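Local coordinates for protein cytosolic phospholipase A2 delta (Homo sapiens, PDB 5IZ5) that hydrolyses glycerophospholipids at the sn-2 position in a calcium-dependent manner, with a preference for linoleic acid there, at residues B[167-172]-B[210-215]; B[398-403]-B[437-442]. The protein carries 3 engineered substitutions. All blocks are in the same frame, centred on the assembly; numbering follows the deposited sequence.

Contact 1 of 2, residues B[167-172]-B[210-215]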
loop_
_atom_site.group_PDB
_atom_site.type_symbol
_atom_site.label_atom_id
_atom_site.label_comp_id
_atom_site.label_asym_id
_atom_site.label_seq_id
_atom_site.Cartn_x
_atom_site.Cartn_y
_atom_site.Cartn_z
ATOM N N CYS B 167 16.118 -22.608 -7.615
ATOM C CA CYS B 167 14.853 -23.178 -8.034
ATOM C C CYS B 167 15.062 -24.695 -8.187
ATOM O O CYS B 167 16.036 -25.127 -8.803
ATOM C CB CYS B 167 14.424 -22.562 -9.379
ATOM S SG CYS B 167 13.882 -20.807 -9.539
ATOM N N LEU B 168 14.177 -25.510 -7.608
ATOM C CA LEU B 168 14.296 -26.970 -7.734
ATOM C C LEU B 168 13.024 -27.608 -8.270
ATOM O O LEU B 168 11.943 -27.428 -7.708
ATOM C CB LEU B 168 14.794 -27.569 -6.412
ATOM C CG LEU B 168 14.213 -28.724 -5.574
ATOM C CD1 LEU B 168 13.238 -29.677 -6.246
ATOM C CD2 LEU B 168 15.398 -29.502 -5.005
ATOM N N ASP B 169 13.171 -28.345 -9.373
ATOM C CA ASP B 169 12.041 -28.996 -10.037
ATOM C C ASP B 169 12.024 -30.495 -9.765
ATOM O O ASP B 169 13.054 -31.157 -9.880
ATOM C CB ASP B 169 12.107 -28.767 -11.550
ATOM C CG ASP B 169 11.548 -27.419 -11.969
ATOM O OD1 ASP B 169 10.672 -26.876 -11.263
ATOM O OD2 ASP B 169 11.980 -26.913 -13.024
ATOM N N VAL B 170 10.849 -31.020 -9.424
ATOM C CA VAL B 170 10.670 -32.446 -9.179
ATOM C C VAL B 170 9.635 -33.004 -10.157
ATOM O O VAL B 170 8.478 -32.588 -10.139
ATOM C CB VAL B 170 10.188 -32.716 -7.742
ATOM C CG1 VAL B 170 10.151 -34.207 -7.465
ATOM C CG2 VAL B 170 11.081 -32.022 -6.729
ATOM N N HIS B 171 10.061 -33.939 -11.008
ATOM C CA HIS B 171 9.182 -34.563 -12.005
ATOM C C HIS B 171 8.943 -36.025 -11.671
ATOM O O HIS B 171 9.775 -36.665 -11.038
ATOM C CB HIS B 171 9.777 -34.418 -13.406
ATOM C CG HIS B 171 9.857 -32.997 -13.868
ATOM N ND1 HIS B 171 8.780 -32.334 -14.420
ATOM C CD2 HIS B 171 10.873 -32.102 -13.832
ATOM C CE1 HIS B 171 9.134 -31.097 -14.716
ATOM N NE2 HIS B 171 10.399 -30.930 -14.370
ATOM N N LEU B 172 7.804 -36.551 -12.106
ATOM C CA LEU B 172 7.328 -37.842 -11.633
ATOM C C LEU B 172 6.754 -38.751 -12.720
ATOM O O LEU B 172 5.792 -38.393 -13.397
ATOM C CB LEU B 172 6.301 -37.601 -10.526
ATOM C CG LEU B 172 5.274 -38.681 -10.182
ATOM C CD1 LEU B 172 5.916 -40.037 -9.939
ATOM C CD2 LEU B 172 4.462 -38.243 -8.983
ATOM N N ALA B 210 4.299 -32.420 -11.733
ATOM C CA ALA B 210 5.546 -31.669 -11.514
ATOM C C ALA B 210 5.446 -30.704 -10.332
ATOM O O ALA B 210 4.354 -30.267 -9.968
ATOM C CB ALA B 210 5.916 -30.902 -12.775
ATOM N N PHE B 211 6.598 -30.376 -9.748
ATOM C CA PHE B 211 6.670 -29.464 -8.607
ATOM C C PHE B 211 7.871 -28.535 -8.713
ATOM O O PHE B 211 8.942 -28.937 -9.171
ATOM C CB PHE B 211 6.795 -30.240 -7.299
ATOM C CG PHE B 211 5.746 -31.289 -7.115
ATOM C CD1 PHE B 211 4.575 -31.004 -6.433
ATOM C CD2 PHE B 211 5.925 -32.566 -7.634
ATOM C CE1 PHE B 211 3.598 -31.972 -6.268
ATOM C CE2 PHE B 211 4.954 -33.535 -7.476
ATOM C CZ PHE B 211 3.788 -33.241 -6.790
ATOM N N ARG B 212 7.685 -27.297 -8.264
ATOM C CA ARG B 212 8.759 -26.320 -8.205
ATOM C C ARG B 212 8.857 -25.780 -6.788
ATOM O O ARG B 212 7.845 -25.405 -6.196
ATOM C CB ARG B 212 8.470 -25.181 -9.192
ATOM C CG ARG B 212 9.354 -23.935 -9.038
ATOM C CD ARG B 212 10.516 -23.907 -9.996
ATOM N NE ARG B 212 10.060 -23.839 -11.372
ATOM C CZ ARG B 212 10.885 -23.864 -12.413
ATOM N NH1 ARG B 212 12.203 -23.942 -12.236
ATOM N NH2 ARG B 212 10.390 -23.806 -13.637
ATOM N N PHE B 213 10.075 -25.750 -6.250
ATOM C CA PHE B 213 10.354 -25.068 -4.995
ATOM C C PHE B 213 11.300 -23.903 -5.250
ATOM O O PHE B 213 12.269 -24.032 -6.008
ATOM C CB PHE B 213 11.008 -26.007 -3.985
ATOM C CG PHE B 213 10.091 -27.076 -3.457
ATOM C CD1 PHE B 213 9.430 -26.916 -2.244
ATOM C CD2 PHE B 213 9.914 -28.255 -4.157
ATOM C CE1 PHE B 213 8.598 -27.909 -1.744
ATOM C CE2 PHE B 213 9.085 -29.254 -3.665
ATOM C CZ PHE B 213 8.426 -29.080 -2.457
ATOM N N HIS B 214 11.026 -22.779 -4.596
ATOM C CA HIS B 214 11.924 -21.639 -4.604
ATOM C C HIS B 214 12.478 -21.452 -3.211
ATOM O O HIS B 214 11.726 -21.464 -2.232
ATOM C CB HIS B 214 11.178 -20.384 -5.027
ATOM C CG HIS B 214 10.539 -20.482 -6.375
ATOM N ND1 HIS B 214 9.314 -21.082 -6.573
ATOM C CD2 HIS B 214 10.944 -20.045 -7.590
ATOM C CE1 HIS B 214 8.991 -21.010 -7.851
ATOM N NE2 HIS B 214 9.964 -20.388 -8.491
ATOM N N TYR B 215 13.792 -21.274 -3.114
ATOM C CA TYR B 215 14.444 -21.137 -1.826
ATOM C C TYR B 215 15.777 -20.425 -1.986
ATOM O O TYR B 215 16.381 -20.421 -3.055
ATOM C CB TYR B 215 14.658 -22.519 -1.194
ATOM C CG TYR B 215 15.481 -23.436 -2.055
ATOM C CD1 TYR B 215 16.817 -23.691 -1.756
ATOM C CD2 TYR B 215 14.931 -24.025 -3.187
ATOM C CE1 TYR B 215 17.578 -24.521 -2.563
ATOM C CE2 TYR B 215 15.677 -24.850 -3.996
ATOM C CZ TYR B 215 16.996 -25.096 -3.678
ATOM O OH TYR B 215 17.725 -25.920 -4.480
#
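D169 and R212 face each other as a non-hydrogen-bonded pair of two antiparallel strands. The carboxylate lies over one face of the guanidinium, with OD1 3.0 Å above its plane, toward the rim. The two planes are 59° apart. D169 OD2 to R212 NH1 is 3.1 Å, a salt bridge of charges alone, since no N-H points at the oxygen. R212 reaches this place because CG is anti to the backbone N (chi1 168°) and the chain then bends at chi2 and chi3, folding back over D169. With an alanine in place of D169, the guanidinium would probably lose its charge mate and be free to turn. On the same face, C167 SG meets the H214 ring obliquely, 3.6 Å from CD2. C167 SG is also in a disulfide with C278, and H214 ND1 bonds E198.

The other face is apolar. L168 and F213 lie side by side, CD1 to CD2 4.2 Å. The Y215 ring brings its edge to L168, CE2 to CB 3.7 Å. V170 CB and F211 CB are 4.2 Å apart. Paired backbone bonds join L168 with F213 and V170 with F211.

Both segments probably belong to a second, C2-like domain. Strand 266-277 bonds the far edge of 167-172, at C167, D169 and H171. The F211 and F213 side chains pack on strand 188-193, which belongs to a separate four-stranded sheet.

Contact 2 of 2, residues B[398-403]-B[437-442]; sequences KSKLEV and ESMLHG. With SO4 (sulfate ion), chain M.
The flat group that K398 meets is the carbonyl of S438. NZ donates to S438 O at 2.9 Å, in the carbonyl plane, with a C=O...N angle of 160°. The same oxygen takes G442 N at 2.8 Å, so two donors grip it. The H441 ring has L440 CB over one face, 3.5 Å above the plane, and its ND1 bonds Y391. K398 arrives by an extended chain beyond CG, and its CE lies 3.3 Å from M439 O.

The side chains of K400 and M439 cross obliquely. The methyl CE of M439 presses on K400 CG at 3.4 Å, a tight fit. K400 then turns back, and its NZ bonds K398 O at 3.0 Å, as well as M775 O and H395 O. V403 CG1 rests on S438 CB at 4.0 Å.

A sulfate, probably from the crystallisation liquor, bonds K400 N through O2 at 2.8 Å and L401 N through O4. T776 and S581 also bind it.

G442 is the first residue past helix 428-441 and has positive phi. The arrangement is a helix C terminus ending in glycine, with a lysine from the 398-403 loop on a last-turn carbonyl, in the phospholipase catalytic domain.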
loop_
_atom_site.group_PDB
_atom_site.type_symbol
_atom_site.label_atom_id
_atom_site.label_comp_id
_atom_site.label_asym_id
_atom_site.label_seq_id
_atom_site.Cartn_x
_atom_site.Cartn_y
_atom_site.Cartn_z
ATOM N N LYS B 398 -29.660 9.972 -9.738
ATOM C CA LYS B 398 -30.572 8.820 -9.706
ATOM C C LYS B 398 -30.761 8.275 -8.290
ATOM O O LYS B 398 -29.887 8.427 -7.433
ATOM C CB LYS B 398 -30.068 7.702 -10.624
ATOM C CG LYS B 398 -28.883 6.936 -10.059
ATOM C CD LYS B 398 -28.209 6.067 -11.103
ATOM C CE LYS B 398 -26.914 5.485 -10.560
ATOM N NZ LYS B 398 -26.508 4.272 -11.315
ATOM N N SER B 399 -31.901 7.632 -8.063
ATOM C CA SER B 399 -32.227 7.079 -6.747
ATOM C C SER B 399 -31.310 5.915 -6.394
ATOM O O SER B 399 -31.181 4.964 -7.156
ATOM C CB SER B 399 -33.681 6.604 -6.698
ATOM O OG SER B 399 -33.931 5.863 -5.513
ATOM N N LYS B 400 -30.693 5.994 -5.225
ATOM C CA LYS B 400 -29.791 4.954 -4.763
ATOM C C LYS B 400 -30.510 3.861 -3.990
ATOM O O LYS B 400 -29.878 2.901 -3.568
ATOM C CB LYS B 400 -28.663 5.555 -3.926
ATOM C CG LYS B 400 -27.897 6.651 -4.655
ATOM C CD LYS B 400 -27.348 6.173 -5.997
ATOM C CE LYS B 400 -26.373 7.165 -6.609
ATOM N NZ LYS B 400 -26.992 8.499 -6.847
ATOM N N LEU B 401 -31.824 3.981 -3.825
ATOM C CA LEU B 401 -32.598 2.888 -3.284
ATOM C C LEU B 401 -33.022 1.973 -4.419
ATOM O O LEU B 401 -32.931 0.756 -4.292
ATOM C CB LEU B 401 -33.804 3.400 -2.494
ATOM C CG LEU B 401 -33.443 4.312 -1.316
ATOM C CD1 LEU B 401 -34.702 4.916 -0.715
ATOM C CD2 LEU B 401 -32.633 3.577 -0.255
ATOM N N GLU B 402 -33.451 2.553 -5.538
ATOM C CA GLU B 402 -33.898 1.753 -6.683
ATOM C C GLU B 402 -32.726 1.152 -7.480
ATOM O O GLU B 402 -32.923 0.206 -8.235
ATOM C CB GLU B 402 -34.855 2.555 -7.576
ATOM C CG GLU B 402 -34.193 3.420 -8.609
ATOM C CD GLU B 402 -35.148 4.355 -9.332
ATOM O OE1 GLU B 402 -36.335 4.450 -8.947
ATOM O OE2 GLU B 402 -34.699 5.004 -10.298
ATOM N N VAL B 403 -31.511 1.675 -7.299
ATOM C CA VAL B 403 -30.323 1.105 -7.949
ATOM C C VAL B 403 -30.089 -0.327 -7.446
ATOM O O VAL B 403 -29.637 -1.194 -8.205
ATOM C CB VAL B 403 -29.061 1.984 -7.723
ATOM C CG1 VAL B 403 -27.795 1.235 -8.087
ATOM C CG2 VAL B 403 -29.109 3.256 -8.562
ATOM N N GLU B 437 -19.437 0.944 -7.778
ATOM C CA GLU B 437 -19.498 0.803 -9.229
ATOM C C GLU B 437 -20.913 1.025 -9.745
ATOM O O GLU B 437 -21.114 1.726 -10.734
ATOM C CB GLU B 437 -19.001 -0.578 -9.665
ATOM C CG GLU B 437 -18.882 -0.745 -11.172
ATOM C CD GLU B 437 -18.358 -2.109 -11.575
ATOM O OE1 GLU B 437 -18.903 -3.130 -11.107
ATOM O OE2 GLU B 437 -17.390 -2.164 -12.359
ATOM N N SER B 438 -21.884 0.407 -9.078
ATOM C CA SER B 438 -23.302 0.567 -9.417
ATOM C C SER B 438 -23.781 2.029 -9.301
ATOM O O SER B 438 -24.569 2.499 -10.127
ATOM C CB SER B 438 -24.169 -0.353 -8.528
ATOM O OG SER B 438 -24.196 -1.680 -9.026
ATOM N N MET B 439 -23.305 2.745 -8.286
ATOM C CA MET B 439 -23.734 4.125 -8.063
ATOM C C MET B 439 -23.127 5.085 -9.083
ATOM O O MET B 439 -23.813 5.986 -9.578
ATOM C CB MET B 439 -23.383 4.572 -6.641
ATOM C CG MET B 439 -24.142 3.809 -5.571
ATOM S SD MET B 439 -23.643 4.269 -3.901
ATOM C CE MET B 439 -25.101 5.131 -3.371
ATOM N N LEU B 440 -21.852 4.880 -9.398
ATOM C CA LEU B 440 -21.133 5.737 -10.342
ATOM C C LEU B 440 -21.507 5.452 -11.799
ATOM O O LEU B 440 -21.550 6.376 -12.614
ATOM C CB LEU B 440 -19.617 5.582 -10.149
ATOM C CG LEU B 440 -18.878 6.537 -9.199
ATOM C CD1 LEU B 440 -19.724 7.001 -8.024
ATOM C CD2 LEU B 440 -17.579 5.899 -8.714
ATOM N N HIS B 441 -21.748 4.183 -12.128
ATOM C CA HIS B 441 -22.022 3.786 -13.519
ATOM C C HIS B 441 -23.275 2.978 -13.829
ATOM O O HIS B 441 -23.625 2.850 -14.999
ATOM C CB HIS B 441 -20.831 3.004 -14.076
ATOM C CG HIS B 441 -19.497 3.579 -13.711
ATOM N ND1 HIS B 441 -18.899 4.588 -14.433
ATOM C CD2 HIS B 441 -18.639 3.276 -12.708
ATOM C CE1 HIS B 441 -17.731 4.883 -13.890
ATOM N NE2 HIS B 441 -17.549 4.100 -12.842
ATOM N N GLY B 442 -23.930 2.404 -12.829
ATOM C CA GLY B 442 -25.100 1.559 -13.080
ATOM C C GLY B 442 -24.847 0.279 -13.868
ATOM O O GLY B 442 -25.793 -0.393 -14.275
HETATM S S SO4 M . -32.240 7.944 -3.100
HETATM O O1 SO4 M . -32.873 9.085 -3.801
HETATM O O2 SO4 M . -30.774 7.980 -3.305
HETATM O O3 SO4 M . -32.545 8.021 -1.656
HETATM O O4 SO4 M . -32.776 6.672 -3.628
#

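From the N terminus, the chain reaches contact 1 first. It closes an excursion of 37 residues, with 174-185 not modelled and strands 188-193 and 200-204 after the gap. Later, strand 266-277 pairs with 160-172, and C278, just past it, is the disulfide partner of C167. The chain passes the nucleophile S365 before contact 2. That contact closes 33 residues, mostly helix 406-422 and helix 428-441. The contacts are in series and neither nest nor cross. The nearest atoms of contact 1 and contact 2 are about 33 Å apart. Contact 1 ties strands within the probable second C2 domain, while contact 2 ties an interhelical loop to a helix end in the catalytic domain.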